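Local coordinates for protein protease (Helicobacter pylori, PDB 5EUF) that probably acts as a zinc-dependent M16-family protease, cleaving the cytoplasmic domain of human junctional adhesion molecule A and so compromising the gastric epithelial barrier, at residues Ile90-Ile95 with Leu371-Leu376; Val267-Leu272 with Asn404-Asp409; Lys274-Gly279 with Ala332-Leu337; Phe313-Asn318 with Glu324-Glu329. All blocks are in the same frame, centred on the assembly; numbering follows the deposited sequence.

In the fold
Contacts 2, 3 and 4 form a chain of packing in one half of the molecule. Contact 1 lies nearer the centre of the chain, about 26 Å from contact 2 between centres. Helix 266-276 serves contacts 2 and 3; helix 323-338 serves contacts 3 and 4. L337 of contact 3 touches L272 and F407 of contact 2, and F313 of contact 4 reaches L276 and L334 of contact 3. These helices cover the five-stranded sheet containing strand 309-317. Along the chain, contact 4 is nested within contact 3, and both within contacts 1 and 2, which alternate. Contact 1 brings helix 365-376 back to the six-stranded sheet of the half holding zinc ligands H53 and E133.

Contact 1 (Ile90-Ile95 with Leu371-Leu376); sequences ITRYFI and LFADYL
I90, just before strand 91-98 in the six-stranded sheet of the M16 peptidase half, and R92, near the start of that strand, meet A373 on helix 365-376, which comes from much later in the chain. The methyl group of A373 approaches R92 obliquely, its CB 3.8 Å from R92 NE and 4.1 Å from R92 CD. With CG anti to the backbone N (chi1 175°) and the chain extended as far as NE, the arginine projects from the strand toward the helix. Beside it, CD1 of I90 comes to 3.9 Å from the carbonyl O of A373, a van der Waals approach at the helix backbone. The guanidinium of R92 is covered on one face by F94, whose CD2 stands 3.4 Å above the plane, offset toward the rim. D374 of the helix is more distant, its OD1 6.6 Å from R92 NE. The side chain of R92 lies about 8 Å from that of E56, the probable proton acceptor. Salt bridges from NE to D34 and from NH1 to E32, both on strand 30-37, balance the charge of R92 and fix its guanidinium, while the helix adds one methyl alongside NE and CD, a purely nonpolar contribution.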
loop_
_atom_site.group_PDB
_atom_site.type_symbol
_atom_site.label_atom_id
_atom_site.label_comp_id
_atom_site.label_asym_id
_atom_site.label_seq_id
_atom_site.Cartn_x
_atom_site.Cartn_y
_atom_site.Cartn_z
ATOM N N ILE B 90 -4.327 8.738 -16.768
ATOM C CA ILE B 90 -4.687 9.944 -17.503
ATOM C C ILE B 90 -5.987 10.573 -17.001
ATOM O O ILE B 90 -6.966 9.876 -16.735
ATOM C CB ILE B 90 -4.806 9.634 -19.019
ATOM C CG1 ILE B 90 -5.414 10.812 -19.782
ATOM C CG2 ILE B 90 -5.633 8.377 -19.250
ATOM C CD1 ILE B 90 -5.759 10.483 -21.223
ATOM N N THR B 91 -5.972 11.894 -16.844
ATOM C CA THR B 91 -7.189 12.663 -16.589
ATOM C C THR B 91 -7.628 13.341 -17.885
ATOM O O THR B 91 -6.823 13.996 -18.548
ATOM C CB THR B 91 -6.983 13.725 -15.493
ATOM O OG1 THR B 91 -6.646 13.085 -14.257
ATOM C CG2 THR B 91 -8.250 14.540 -15.302
ATOM N N ARG B 92 -8.900 13.190 -18.243
ATOM C CA ARG B 92 -9.360 13.605 -19.566
ATOM C C ARG B 92 -10.675 14.384 -19.557
ATOM O O ARG B 92 -11.681 13.925 -19.017
ATOM C CB ARG B 92 -9.496 12.370 -20.458
ATOM C CG ARG B 92 -10.075 12.625 -21.834
ATOM C CD ARG B 92 -9.956 11.369 -22.681
ATOM N NE ARG B 92 -10.535 11.526 -24.010
ATOM C CZ ARG B 92 -11.759 11.130 -24.343
ATOM N NH1 ARG B 92 -12.200 11.313 -25.581
ATOM N NH2 ARG B 92 -12.539 10.549 -23.441
ATOM N N TYR B 93 -10.654 15.564 -20.172
ATOM C CA TYR B 93 -11.847 16.392 -20.327
ATOM C C TYR B 93 -12.125 16.628 -21.810
ATOM O O TYR B 93 -11.190 16.791 -22.595
ATOM C CB TYR B 93 -11.680 17.740 -19.617
ATOM C CG TYR B 93 -11.269 17.664 -18.163
ATOM C CD1 TYR B 93 -12.222 17.648 -17.151
ATOM C CD2 TYR B 93 -9.928 17.632 -17.800
ATOM C CE1 TYR B 93 -11.852 17.585 -15.820
ATOM C CE2 TYR B 93 -9.547 17.571 -16.471
ATOM C CZ TYR B 93 -10.512 17.547 -15.484
ATOM O OH TYR B 93 -10.138 17.488 -14.160
ATOM N N PHE B 94 -13.398 16.659 -22.198
ATOM C CA PHE B 94 -13.734 16.946 -23.592
ATOM C C PHE B 94 -15.120 17.559 -23.775
ATOM O O PHE B 94 -16.054 17.262 -23.029
ATOM C CB PHE B 94 -13.615 15.676 -24.448
ATOM C CG PHE B 94 -14.560 14.576 -24.049
ATOM C CD1 PHE B 94 -15.833 14.500 -24.599
ATOM C CD2 PHE B 94 -14.170 13.607 -23.138
ATOM C CE1 PHE B 94 -16.700 13.490 -24.234
ATOM C CE2 PHE B 94 -15.032 12.592 -22.771
ATOM C CZ PHE B 94 -16.299 12.533 -23.320
ATOM N N ILE B 95 -15.236 18.416 -24.787
ATOM C CA ILE B 95 -16.510 19.018 -25.165
ATOM C C ILE B 95 -16.943 18.538 -26.546
ATOM O O ILE B 95 -16.171 18.604 -27.503
ATOM C CB ILE B 95 -16.436 20.562 -25.177
ATOM C CG1 ILE B 95 -16.187 21.106 -23.769
ATOM C CG2 ILE B 95 -17.714 21.156 -25.740
ATOM C CD1 ILE B 95 -16.104 22.617 -23.714
ATOM N N LEU B 371 -8.996 7.288 -29.183
ATOM C CA LEU B 371 -7.833 6.519 -29.605
ATOM C C LEU B 371 -6.552 7.322 -29.405
ATOM O O LEU B 371 -5.615 6.860 -28.752
ATOM C CB LEU B 371 -7.962 6.095 -31.069
ATOM C CG LEU B 371 -9.081 5.106 -31.400
ATOM C CD1 LEU B 371 -9.079 4.773 -32.884
ATOM C CD2 LEU B 371 -8.947 3.842 -30.565
ATOM N N PHE B 372 -6.524 8.525 -29.969
ATOM C CA PHE B 372 -5.356 9.395 -29.876
ATOM C C PHE B 372 -5.018 9.765 -28.437
ATOM O O PHE B 372 -3.846 9.838 -28.071
ATOM C CB PHE B 372 -5.574 10.670 -30.691
ATOM C CG PHE B 372 -5.237 10.527 -32.146
ATOM C CD1 PHE B 372 -6.178 10.061 -33.047
ATOM C CD2 PHE B 372 -3.980 10.869 -32.614
ATOM C CE1 PHE B 372 -5.870 9.933 -34.387
ATOM C CE2 PHE B 372 -3.668 10.744 -33.951
ATOM C CZ PHE B 372 -4.614 10.275 -34.840
ATOM N N ALA B 373 -6.048 9.996 -27.629
ATOM C CA ALA B 373 -5.859 10.433 -26.250
ATOM C C ALA B 373 -5.001 9.457 -25.454
ATOM O O ALA B 373 -4.131 9.865 -24.685
ATOM C CB ALA B 373 -7.203 10.624 -25.570
ATOM N N ASP B 374 -5.241 8.167 -25.651
ATOM C CA ASP B 374 -4.527 7.148 -24.898
ATOM C C ASP B 374 -3.068 7.048 -25.332
ATOM O O ASP B 374 -2.188 6.796 -24.509
ATOM C CB ASP B 374 -5.226 5.795 -25.047
ATOM C CG ASP B 374 -6.553 5.741 -24.311
ATOM O OD1 ASP B 374 -6.625 6.268 -23.180
ATOM O OD2 ASP B 374 -7.524 5.179 -24.863
ATOM N N TYR B 375 -2.811 7.266 -26.618
ATOM C CA TYR B 375 -1.468 7.090 -27.165
ATOM C C TYR B 375 -0.640 8.372 -27.139
ATOM O O TYR B 375 0.589 8.321 -27.164
ATOM C CB TYR B 375 -1.553 6.545 -28.594
ATOM C CG TYR B 375 -1.928 5.080 -28.647
ATOM C CD1 TYR B 375 -3.247 4.674 -28.481
ATOM C CD2 TYR B 375 -0.963 4.103 -28.847
ATOM C CE1 TYR B 375 -3.592 3.337 -28.519
ATOM C CE2 TYR B 375 -1.299 2.766 -28.889
ATOM C CZ TYR B 375 -2.614 2.388 -28.723
ATOM O OH TYR B 375 -2.955 1.056 -28.760
ATOM N N LEU B 376 -1.313 9.518 -27.088
ATOM C CA LEU B 376 -0.622 10.802 -27.004
ATOM C C LEU B 376 0.035 10.992 -25.644
ATOM O O LEU B 376 1.191 11.404 -25.558
ATOM C CB LEU B 376 -1.591 11.953 -27.275
ATOM C CG LEU B 376 -1.878 12.264 -28.739
ATOM C CD1 LEU B 376 -3.083 13.181 -28.852
ATOM C CD2 LEU B 376 -0.658 12.897 -29.378
#

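Contact 2 (Val267-Leu272 with Asn404-Asp409); sequences VALDAL and NEYFKD
F407 holds its CG opposite its own carbonyl carbon and beside the backbone N (chi1 -62°), which carries the ring toward helix 266-276. There it encounters L272, whose side chain approaches from the opposite direction. Of the leucine, CD1 does the touching, lying 3.8 Å from F407 CE2 and 4.1 Å from F407 CZ, oblique to the ring. One turn earlier on the same helix, L269 brings CD2 to 4.2 Å from CD2 of Y406, again obliquely, and the two leucines therefore meet two successive aromatic residues. The Y406 ring has E405 CG 3.4 Å above the centre of one face, while its hydroxyl is hydrogen-bonded to D265, just before the helix. Around the F407 ring, F311 packs edge-to-face and Y256 meets it with the ring planes at about 55°, both from strands of the five-stranded sheet. The backbone here is turning out of its helix: F407 is the centre of an inverse gamma turn, with a weak bond of 3.0 Å from K408 N to Y406 O. K408 folds back over the helix end, giving NZ to E405 O at 3.1 Å, tilted 32° from the carbonyl plane. All four touching side chains are buried. F407, just after helix 396-406, thus lies between helix 266-276 and the five-stranded sheet, while Y406 packs on L269, in the layered alpha/beta fold of the M16 peptidase domain.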
loop_
_atom_site.group_PDB
_atom_site.type_symbol
_atom_site.label_atom_id
_atom_site.label_comp_id
_atom_site.label_asym_id
_atom_site.label_seq_id
_atom_site.Cartn_x
_atom_site.Cartn_y
_atom_site.Cartn_z
ATOM N N VAL B 267 -0.868 -5.942 -28.512
ATOM C CA VAL B 267 -1.807 -6.138 -29.609
ATOM C C VAL B 267 -2.409 -7.537 -29.543
ATOM O O VAL B 267 -3.614 -7.713 -29.719
ATOM C CB VAL B 267 -1.136 -5.921 -30.977
ATOM C CG1 VAL B 267 -2.153 -6.079 -32.098
ATOM C CG2 VAL B 267 -0.491 -4.545 -31.034
ATOM N N ALA B 268 -1.567 -8.528 -29.272
ATOM C CA ALA B 268 -2.028 -9.905 -29.130
ATOM C C ALA B 268 -2.928 -10.052 -27.908
ATOM O O ALA B 268 -3.935 -10.759 -27.950
ATOM C CB ALA B 268 -0.849 -10.852 -29.034
ATOM N N LEU B 269 -2.555 -9.381 -26.823
ATOM C CA LEU B 269 -3.360 -9.365 -25.607
ATOM C C LEU B 269 -4.749 -8.800 -25.883
ATOM O O LEU B 269 -5.755 -9.346 -25.433
ATOM C CB LEU B 269 -2.665 -8.550 -24.520
ATOM C CG LEU B 269 -1.439 -9.190 -23.871
ATOM C CD1 LEU B 269 -0.633 -8.151 -23.110
ATOM C CD2 LEU B 269 -1.873 -10.311 -22.947
ATOM N N ASP B 270 -4.796 -7.702 -26.628
ATOM C CA ASP B 270 -6.062 -7.136 -27.074
ATOM C C ASP B 270 -6.852 -8.174 -27.866
ATOM O O ASP B 270 -8.058 -8.332 -27.671
ATOM C CB ASP B 270 -5.826 -5.878 -27.917
ATOM C CG ASP B 270 -5.342 -4.702 -27.088
ATOM O OD1 ASP B 270 -4.970 -4.908 -25.915
ATOM O OD2 ASP B 270 -5.331 -3.568 -27.609
ATOM N N ALA B 271 -6.159 -8.893 -28.744
ATOM C CA ALA B 271 -6.791 -9.930 -29.552
ATOM C C ALA B 271 -7.268 -11.099 -28.692
ATOM O O ALA B 271 -8.307 -11.697 -28.972
ATOM C CB ALA B 271 -5.833 -10.420 -30.626
ATOM N N LEU B 272 -6.507 -11.422 -27.651
ATOM C CA LEU B 272 -6.887 -12.500 -26.741
ATOM C C LEU B 272 -8.171 -12.158 -25.988
ATOM O O LEU B 272 -9.024 -13.020 -25.780
ATOM C CB LEU B 272 -5.759 -12.798 -25.750
ATOM C CG LEU B 272 -4.694 -13.800 -26.205
ATOM C CD1 LEU B 272 -3.581 -13.932 -25.175
ATOM C CD2 LEU B 272 -5.326 -15.154 -26.483
ATOM N N ASN B 404 0.569 -18.467 -23.046
ATOM C CA ASN B 404 1.459 -19.234 -22.178
ATOM C C ASN B 404 2.490 -18.370 -21.460
ATOM O O ASN B 404 3.023 -18.756 -20.417
ATOM C CB ASN B 404 2.179 -20.317 -22.982
ATOM C CG ASN B 404 1.280 -21.483 -23.316
ATOM O OD1 ASN B 404 1.305 -22.514 -22.644
ATOM N ND2 ASN B 404 0.471 -21.327 -24.358
ATOM N N GLU B 405 2.769 -17.199 -22.020
ATOM C CA GLU B 405 3.780 -16.313 -21.463
ATOM C C GLU B 405 3.314 -15.654 -20.173
ATOM O O GLU B 405 4.068 -15.567 -19.203
ATOM C CB GLU B 405 4.158 -15.238 -22.481
ATOM C CG GLU B 405 5.228 -14.275 -21.997
ATOM C CD GLU B 405 6.614 -14.891 -21.983
ATOM O OE1 GLU B 405 6.796 -15.964 -22.597
ATOM O OE2 GLU B 405 7.520 -14.300 -21.359
ATOM N N TYR B 406 2.067 -15.197 -20.159
ATOM C CA TYR B 406 1.585 -14.370 -19.059
ATOM C C TYR B 406 0.502 -15.040 -18.222
ATOM O O TYR B 406 0.299 -14.675 -17.065
ATOM C CB TYR B 406 1.064 -13.039 -19.603
ATOM C CG TYR B 406 2.049 -12.326 -20.506
ATOM C CD1 TYR B 406 3.243 -11.828 -20.003
ATOM C CD2 TYR B 406 1.783 -12.152 -21.857
ATOM C CE1 TYR B 406 4.147 -11.178 -20.823
ATOM C CE2 TYR B 406 2.681 -11.502 -22.685
ATOM C CZ TYR B 406 3.859 -11.016 -22.161
ATOM O OH TYR B 406 4.757 -10.368 -22.976
ATOM N N PHE B 407 -0.192 -16.017 -18.795
ATOM C CA PHE B 407 -1.273 -16.676 -18.068
ATOM C C PHE B 407 -0.748 -17.846 -17.245
ATOM O O PHE B 407 -1.222 -18.978 -17.372
ATOM C CB PHE B 407 -2.372 -17.141 -19.025
ATOM C CG PHE B 407 -3.040 -16.019 -19.773
ATOM C CD1 PHE B 407 -3.029 -14.727 -19.269
ATOM C CD2 PHE B 407 -3.677 -16.255 -20.980
ATOM C CE1 PHE B 407 -3.641 -13.691 -19.955
ATOM C CE2 PHE B 407 -4.290 -15.226 -21.671
ATOM C CZ PHE B 407 -4.272 -13.942 -21.157
ATOM N N LYS B 408 0.244 -17.556 -16.406
ATOM C CA LYS B 408 0.776 -18.518 -15.451
ATOM C C LYS B 408 0.269 -18.185 -14.054
ATOM O O LYS B 408 0.076 -17.015 -13.723
ATOM C CB LYS B 408 2.305 -18.522 -15.474
ATOM C CG LYS B 408 2.905 -18.900 -16.817
ATOM C CD LYS B 408 4.383 -19.252 -16.686
ATOM C CE LYS B 408 5.279 -18.198 -17.322
ATOM N NZ LYS B 408 5.178 -16.881 -16.638
ATOM N N ASP B 409 0.056 -19.210 -13.237
ATOM C CA ASP B 409 -0.456 -19.015 -11.881
ATOM C C ASP B 409 0.463 -18.134 -11.031
ATOM O O ASP B 409 0.000 -17.414 -10.145
ATOM C CB ASP B 409 -0.669 -20.367 -11.194
ATOM C CG ASP B 409 0.472 -21.335 -11.444
ATOM O OD1 ASP B 409 1.609 -20.871 -11.674
ATOM O OD2 ASP B 409 0.230 -22.561 -11.413
#

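Contact 3 (Lys274-Gly279 with Ala332-Leu337); sequences KLLGEG and ALLEKL
L276 projects its CD1 toward a pair of leucine methyl groups on helix 323-338, and this is the compact part of the contact: CD1 is 4.0 Å from L334 CD2 and equally 4.0 Å from L337 CD2. L276 crosses each of its partners at about a right angle, presenting a single methyl to both. The two leucines, three residues apart, reach it by different torsions. L334 has CG beside its backbone N (chi1 -62°), whereas L337 turns CG anti to the N (chi1 166°), and their CD2 branches converge on the same methyl. F313 of strand 309-317 touches L276 and L334, making this a junction of two helices on one face of the five-stranded sheet in the second half of the M16 fold. Just beyond L276, G277 leaves helical backbone angles. Away from the leucine cluster the packing slackens. L333 comes no closer than 5.4 Å to the facing segment, and K336, partly exposed, takes its charge to W283 in a cation-pi interaction. On the side of 274-279 that faces away from helix 323-338, K274 and E278 are paired in a salt bridge, K274 NZ standing 3.0 Å from E278 OE1 and meeting it nearly along the C-O direction. The second carboxylate oxygen of E278, OE2, is hydrogen-bonded to S273 OG.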
loop_
_atom_site.group_PDB
_atom_site.type_symbol
_atom_site.label_atom_id
_atom_site.label_comp_id
_atom_site.label_asym_id
_atom_site.label_seq_id
_atom_site.Cartn_x
_atom_site.Cartn_y
_atom_site.Cartn_z
ATOM N N LYS B 274 -10.497 -10.056 -27.044
ATOM C CA LYS B 274 -11.545 -10.106 -28.060
ATOM C C LYS B 274 -12.073 -11.528 -28.220
ATOM O O LYS B 274 -13.266 -11.741 -28.437
ATOM C CB LYS B 274 -11.021 -9.588 -29.404
ATOM C CG LYS B 274 -11.440 -8.163 -29.751
ATOM C CD LYS B 274 -10.862 -7.146 -28.780
ATOM C CE LYS B 274 -11.371 -5.745 -29.085
ATOM N NZ LYS B 274 -12.858 -5.669 -29.006
ATOM N N LEU B 275 -11.172 -12.499 -28.105
ATOM C CA LEU B 275 -11.522 -13.906 -28.258
ATOM C C LEU B 275 -12.142 -14.508 -26.996
ATOM O O LEU B 275 -13.140 -15.228 -27.068
ATOM C CB LEU B 275 -10.282 -14.711 -28.647
ATOM C CG LEU B 275 -10.419 -16.230 -28.541
ATOM C CD1 LEU B 275 -11.144 -16.793 -29.759
ATOM C CD2 LEU B 275 -9.061 -16.892 -28.342
ATOM N N LEU B 276 -11.547 -14.212 -25.845
ATOM C CA LEU B 276 -11.919 -14.870 -24.597
ATOM C C LEU B 276 -13.191 -14.319 -23.956
ATOM O O LEU B 276 -14.114 -15.078 -23.655
ATOM C CB LEU B 276 -10.768 -14.777 -23.594
ATOM C CG LEU B 276 -9.534 -15.620 -23.908
ATOM C CD1 LEU B 276 -8.425 -15.329 -22.912
ATOM C CD2 LEU B 276 -9.882 -17.099 -23.902
ATOM N N GLY B 277 -13.240 -13.008 -23.737
ATOM C CA GLY B 277 -14.335 -12.425 -22.982
ATOM C C GLY B 277 -14.853 -11.079 -23.453
ATOM O O GLY B 277 -15.166 -10.213 -22.637
ATOM N N GLU B 278 -14.946 -10.900 -24.767
ATOM C CA GLU B 278 -15.558 -9.699 -25.330
ATOM C C GLU B 278 -16.442 -10.057 -26.521
ATOM O O GLU B 278 -16.057 -10.854 -27.378
ATOM C CB GLU B 278 -14.493 -8.681 -25.745
ATOM C CG GLU B 278 -13.746 -8.051 -24.579
ATOM C CD GLU B 278 -12.741 -7.007 -25.022
ATOM O OE1 GLU B 278 -12.805 -6.579 -26.195
ATOM O OE2 GLU B 278 -11.886 -6.616 -24.198
ATOM N N GLY B 279 -17.632 -9.467 -26.565
ATOM C CA GLY B 279 -18.590 -9.766 -27.613
ATOM C C GLY B 279 -19.503 -10.914 -27.230
ATOM O O GLY B 279 -19.289 -11.577 -26.215
ATOM N N ALA B 332 -9.777 -23.775 -16.950
ATOM C CA ALA B 332 -9.913 -24.868 -17.908
ATOM C C ALA B 332 -9.922 -24.354 -19.348
ATOM O O ALA B 332 -9.432 -25.021 -20.260
ATOM C CB ALA B 332 -11.177 -25.666 -17.622
ATOM N N LEU B 333 -10.487 -23.167 -19.546
ATOM C CA LEU B 333 -10.456 -22.520 -20.851
ATOM C C LEU B 333 -9.038 -22.073 -21.192
ATOM O O LEU B 333 -8.563 -22.286 -22.308
ATOM C CB LEU B 333 -11.407 -21.322 -20.887
ATOM C CG LEU B 333 -12.903 -21.634 -20.907
ATOM C CD1 LEU B 333 -13.717 -20.356 -21.022
ATOM C CD2 LEU B 333 -13.229 -22.583 -22.048
ATOM N N LEU B 334 -8.372 -21.455 -20.221
ATOM C CA LEU B 334 -7.010 -20.968 -20.406
ATOM C C LEU B 334 -6.037 -22.111 -20.675
ATOM O O LEU B 334 -5.093 -21.959 -21.452
ATOM C CB LEU B 334 -6.554 -20.171 -19.183
ATOM C CG LEU B 334 -7.353 -18.904 -18.876
ATOM C CD1 LEU B 334 -6.675 -18.090 -17.788
ATOM C CD2 LEU B 334 -7.554 -18.075 -20.135
ATOM N N GLU B 335 -6.264 -23.250 -20.028
ATOM C CA GLU B 335 -5.453 -24.435 -20.279
ATOM C C GLU B 335 -5.724 -24.935 -21.691
ATOM O O GLU B 335 -4.800 -25.286 -22.424
ATOM C CB GLU B 335 -5.742 -25.531 -19.249
ATOM C CG GLU B 335 -5.272 -25.194 -17.837
ATOM C CD GLU B 335 -5.758 -26.196 -16.803
ATOM O OE1 GLU B 335 -5.378 -26.068 -15.618
ATOM O OE2 GLU B 335 -6.523 -27.113 -17.173
ATOM N N LYS B 336 -7.001 -24.953 -22.064
ATOM C CA LYS B 336 -7.413 -25.301 -23.420
ATOM C C LYS B 336 -6.804 -24.327 -24.427
ATOM O O LYS B 336 -6.358 -24.726 -25.504
ATOM C CB LYS B 336 -8.939 -25.302 -23.534
ATOM C CG LYS B 336 -9.454 -25.446 -24.953
ATOM C CD LYS B 336 -10.933 -25.103 -25.055
ATOM C CE LYS B 336 -11.395 -25.092 -26.507
ATOM N NZ LYS B 336 -12.774 -24.547 -26.656
ATOM N N LEU B 337 -6.790 -23.049 -24.064
ATOM C CA LEU B 337 -6.158 -22.020 -24.883
ATOM C C LEU B 337 -4.657 -22.255 -25.008
ATOM O O LEU B 337 -4.112 -22.257 -26.109
ATOM C CB LEU B 337 -6.422 -20.632 -24.297
ATOM C CG LEU B 337 -5.556 -19.489 -24.836
ATOM C CD1 LEU B 337 -5.794 -19.281 -26.319
ATOM C CD2 LEU B 337 -5.822 -18.206 -24.066
#

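Contact 4 (Phe313-Asn318 with Glu324-Glu329); sequences FIAGGN and EALQKE
The flat groups that L326 meets are peptide units of strand 309-317, and its CD1 stands over the faces of two of them. Above the G316-G317 peptide it lies nearest the nitrogen, 3.5 Å from G317 N and 4.1 Å from G316 C; above the A315-G316 peptide it sits over the carbonyl oxygen, 3.6 Å from A315 O. This is helix-on-sheet packing in the alpha/beta fold of the M16 domain. Helix 323-338 follows the strand after a short connection and runs back across it, the segment axes 8.9 Å apart at an angle of 136°. L326 points toward the strand, and it alone among the residues of 324-329 makes the contact. G317, with no side chain, leaves its backbone N in contact with the leucine methyl. Neighbouring residues alternate in the usual way of a strand: I314 packs on helix 142-154, while A315 faces L326. The helix is further tied to its surroundings by salt bridges from E324 to K418 and from E329 to K292. Beside the backbone contacts, the methyl CB of A315 completes the apolar seat of the leucine, at 4.1 Å from L326 CD1.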
loop_
_atom_site.group_PDB
_atom_site.type_symbol
_atom_site.label_atom_id
_atom_site.label_comp_id
_atom_site.label_asym_id
_atom_site.label_seq_id
_atom_site.Cartn_x
_atom_site.Cartn_y
_atom_site.Cartn_z
ATOM N N PHE B 313 -9.925 -11.131 -15.803
ATOM C CA PHE B 313 -11.134 -11.935 -15.994
ATOM C C PHE B 313 -12.125 -11.695 -14.858
ATOM O O PHE B 313 -11.777 -11.847 -13.686
ATOM C CB PHE B 313 -10.802 -13.427 -16.061
ATOM C CG PHE B 313 -9.989 -13.821 -17.257
ATOM C CD1 PHE B 313 -10.610 -14.222 -18.429
ATOM C CD2 PHE B 313 -8.605 -13.810 -17.204
ATOM C CE1 PHE B 313 -9.864 -14.593 -19.531
ATOM C CE2 PHE B 313 -7.854 -14.181 -18.302
ATOM C CZ PHE B 313 -8.484 -14.571 -19.466
ATOM N N ILE B 314 -13.355 -11.328 -15.199
ATOM C CA ILE B 314 -14.386 -11.106 -14.187
ATOM C C ILE B 314 -15.660 -11.886 -14.507
ATOM O O ILE B 314 -16.162 -11.835 -15.630
ATOM C CB ILE B 314 -14.729 -9.611 -14.049
ATOM C CG1 ILE B 314 -13.481 -8.809 -13.673
ATOM C CG2 ILE B 314 -15.822 -9.410 -13.012
ATOM C CD1 ILE B 314 -13.739 -7.338 -13.460
ATOM N N ALA B 315 -16.178 -12.607 -13.518
ATOM C CA ALA B 315 -17.380 -13.409 -13.715
ATOM C C ALA B 315 -18.283 -13.402 -12.483
ATOM O O ALA B 315 -17.819 -13.557 -11.354
ATOM C CB ALA B 315 -17.004 -14.832 -14.082
ATOM N N GLY B 316 -19.579 -13.215 -12.714
ATOM C CA GLY B 316 -20.565 -13.240 -11.649
ATOM C C GLY B 316 -21.531 -14.392 -11.837
ATOM O O GLY B 316 -22.283 -14.434 -12.813
ATOM N N GLY B 317 -21.516 -15.327 -10.894
ATOM C CA GLY B 317 -22.259 -16.562 -11.043
ATOM C C GLY B 317 -23.760 -16.449 -10.872
ATOM O O GLY B 317 -24.266 -15.492 -10.284
ATOM N N ASN B 318 -24.469 -17.440 -11.405
ATOM C CA ASN B 318 -25.900 -17.586 -11.182
ATOM C C ASN B 318 -26.147 -18.044 -9.745
ATOM O O ASN B 318 -25.210 -18.475 -9.072
ATOM C CB ASN B 318 -26.496 -18.576 -12.190
ATOM C CG ASN B 318 -26.614 -17.990 -13.586
ATOM O OD1 ASN B 318 -26.779 -16.781 -13.754
ATOM N ND2 ASN B 318 -26.536 -18.848 -14.597
ATOM N N GLU B 324 -15.659 -20.563 -6.693
ATOM C CA GLU B 324 -14.589 -21.492 -7.045
ATOM C C GLU B 324 -14.933 -22.272 -8.307
ATOM O O GLU B 324 -14.046 -22.650 -9.072
ATOM C CB GLU B 324 -14.309 -22.464 -5.895
ATOM C CG GLU B 324 -13.826 -21.805 -4.614
ATOM C CD GLU B 324 -14.966 -21.320 -3.740
ATOM O OE1 GLU B 324 -16.137 -21.513 -4.128
ATOM O OE2 GLU B 324 -14.690 -20.751 -2.664
ATOM N N ALA B 325 -16.225 -22.509 -8.517
ATOM C CA ALA B 325 -16.691 -23.215 -9.706
ATOM C C ALA B 325 -16.432 -22.383 -10.957
ATOM O O ALA B 325 -16.159 -22.924 -12.029
ATOM C CB ALA B 325 -18.170 -23.551 -9.583
ATOM N N LEU B 326 -16.519 -21.064 -10.809
ATOM C CA LEU B 326 -16.238 -20.149 -11.908
ATOM C C LEU B 326 -14.755 -20.147 -12.247
ATOM O O LEU B 326 -14.378 -20.114 -13.418
ATOM C CB LEU B 326 -16.695 -18.731 -11.562
ATOM C CG LEU B 326 -18.198 -18.524 -11.386
ATOM C CD1 LEU B 326 -18.497 -17.079 -11.022
ATOM C CD2 LEU B 326 -18.938 -18.926 -12.652
ATOM N N GLN B 327 -13.917 -20.180 -11.215
ATOM C CA GLN B 327 -12.474 -20.187 -11.407
ATOM C C GLN B 327 -12.019 -21.476 -12.080
ATOM O O GLN B 327 -11.162 -21.459 -12.963
ATOM C CB GLN B 327 -11.743 -20.015 -10.078
ATOM C CG GLN B 327 -10.239 -19.878 -10.241
ATOM C CD GLN B 327 -9.473 -20.275 -9.001
ATOM O OE1 GLN B 327 -10.043 -20.813 -8.051
ATOM N NE2 GLN B 327 -8.170 -20.016 -9.003
ATOM N N LYS B 328 -12.600 -22.594 -11.656
ATOM C CA LYS B 328 -12.254 -23.896 -12.211
ATOM C C LYS B 328 -12.505 -23.944 -13.715
ATOM O O LYS B 328 -11.804 -24.642 -14.446
ATOM C CB LYS B 328 -13.045 -25.003 -11.511
ATOM N N GLU B 329 -13.500 -23.187 -14.170
ATOM C CA GLU B 329 -13.896 -23.200 -15.574
ATOM C C GLU B 329 -13.046 -22.275 -16.439
ATOM O O GLU B 329 -12.590 -22.673 -17.511
ATOM C CB GLU B 329 -15.372 -22.822 -15.713
ATOM C CG GLU B 329 -16.336 -23.811 -15.076
ATOM C CD GLU B 329 -16.277 -25.190 -15.712
ATOM O OE1 GLU B 329 -16.014 -25.277 -16.931
ATOM O OE2 GLU B 329 -16.494 -26.186 -14.991
#